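Local coordinates for haloacid delahogenase-like family hydrolase (Xanthomonas campestris pv. campestris, PDB 2PKE), which is probably a magnesium-dependent phosphatase of the haloacid dehalogenase-like hydrolase family, at residues A[80-83]-A[84-88]. Sequence-based numbering, arbitrary orientation.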
# COMPACT_ATOMS: atom_id res chain seq x y z
N ILE A 80 -16.21 12.74 6.07
CA ILE A 80 -17.47 12.32 6.70
C ILE A 80 -17.47 12.89 8.13
O ILE A 80 -18.44 13.55 8.60
CB ILE A 80 -17.68 10.76 6.68
CG1 ILE A 80 -18.07 10.27 5.26
CG2 ILE A 80 -18.77 10.35 7.71
CD1 ILE A 80 -17.71 8.80 4.93
N GLU A 81 -16.35 12.66 8.80
CA GLU A 81 -16.16 13.08 10.18
C GLU A 81 -16.28 14.60 10.31
O GLU A 81 -16.93 15.11 11.21
CB GLU A 81 -14.81 12.54 10.64
CG GLU A 81 -14.62 12.38 12.10
CD GLU A 81 -13.59 11.29 12.43
OE1 GLU A 81 -12.47 11.32 11.87
OE2 GLU A 81 -13.92 10.40 13.25
N THR A 82 -15.66 15.32 9.39
CA THR A 82 -15.75 16.78 9.37
C THR A 82 -17.17 17.31 9.15
O THR A 82 -17.59 18.29 9.80
CB THR A 82 -14.89 17.36 8.25
OG1 THR A 82 -13.54 16.88 8.35
CG2 THR A 82 -14.86 18.87 8.32
N ALA A 83 -17.92 16.70 8.21
CA ALA A 83 -19.32 17.11 7.93
C ALA A 83 -20.25 16.90 9.10
O ALA A 83 -21.13 17.73 9.37
CB ALA A 83 -19.87 16.38 6.71
N ILE A 84 -20.07 15.78 9.79
CA ILE A 84 -20.87 15.48 10.95
C ILE A 84 -20.59 16.55 12.03
O ILE A 84 -21.53 17.03 12.69
CB ILE A 84 -20.66 14.02 11.43
CG1 ILE A 84 -21.23 13.05 10.38
CG2 ILE A 84 -21.43 13.75 12.70
CD1 ILE A 84 -20.83 11.60 10.53
N GLU A 85 -19.33 16.91 12.20
CA GLU A 85 -18.96 18.01 13.12
C GLU A 85 -19.51 19.36 12.73
O GLU A 85 -20.10 20.08 13.56
CB GLU A 85 -17.44 18.18 13.20
CG GLU A 85 -16.71 17.03 13.81
CD GLU A 85 -17.02 16.86 15.27
OE1 GLU A 85 -17.08 17.88 15.99
OE2 GLU A 85 -17.23 15.70 15.67
N LEU A 86 -19.24 19.74 11.49
CA LEU A 86 -19.63 21.04 10.99
C LEU A 86 -21.13 21.26 11.07
O LEU A 86 -21.56 22.37 11.39
CB LEU A 86 -19.17 21.24 9.55
CG LEU A 86 -17.70 21.54 9.34
CD1 LEU A 86 -17.30 21.41 7.84
CD2 LEU A 86 -17.38 22.91 9.89
N THR A 87 -21.92 20.23 10.75
CA THR A 87 -23.38 20.33 10.74
C THR A 87 -24.03 19.90 12.06
O THR A 87 -25.26 19.79 12.13
CB THR A 87 -23.99 19.50 9.62
OG1 THR A 87 -23.81 18.11 9.91
CG2 THR A 87 -23.34 19.84 8.25
N GLU A 88 -23.20 19.72 13.10
CA GLU A 88 -23.64 19.29 14.44
C GLU A 88 -24.53 18.05 14.30
O GLU A 88 -25.65 18.02 14.82
CB GLU A 88 -24.39 20.41 15.19
CG GLU A 88 -23.59 21.73 15.45
CD GLU A 88 -22.35 21.53 16.34
OE1 GLU A 88 -22.25 20.49 17.02
OE2 GLU A 88 -21.47 22.43 16.35
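Ile84 N, Glu85 N, Leu86 N and Thr87 N each bond to the carbonyl oxygen four residues back, from Ile80 O to Ala83 O, in the last turns of helix 72-86. The last of these four carbonyls, that of Ala83, has two donors: Thr87 N reaches Ala83 O at 3.0 Å, and Thr87 OG1 reaches Ala83 O at 2.8 Å from the opposite face of the carbonyl plane. The threonine hydroxyl can do this because chi1 is 68°, which sets OG1 between its own backbone N and carbonyl carbon, facing back down the helix; Thr87 OG1 in turn accepts from Ile91 N. Here the helix stops in a Schellman motif. Glu88, with positive phi (50°), is its C-prime residue: Ala89 N turns back to Ile84 O, and Glu88 N bonds to Glu85 O at 3.2 Å. Side chains four residues apart also meet along the last turns. Ile80 and Ile84 lie side by side and point the same way, with CG2 of Ile80 against CD1 of Ile84 at 3.7 Å. On another flank Thr82 holds CG2 anti to its backbone N and makes a methyl contact, 3.6 Å from CG2 to Leu86 CD1, while its hydroxyl bonds back to Ser78 O. In the helical insertion between strands 15-18 and 129-135, consistent with the cap domain of haloacid dehalogenase-like hydrolases, Thr82 and Leu86 pack on helix 28-42, and Ile80 on helix 93-107. The carboxylate of Glu81 reaches the second subunit, where OE1 forms a salt bridge with Arg104 and OE2 a hydrogen bond with Gln97, both of that subunit; OE1 also bonds to Asn64 ND2 of its own chain.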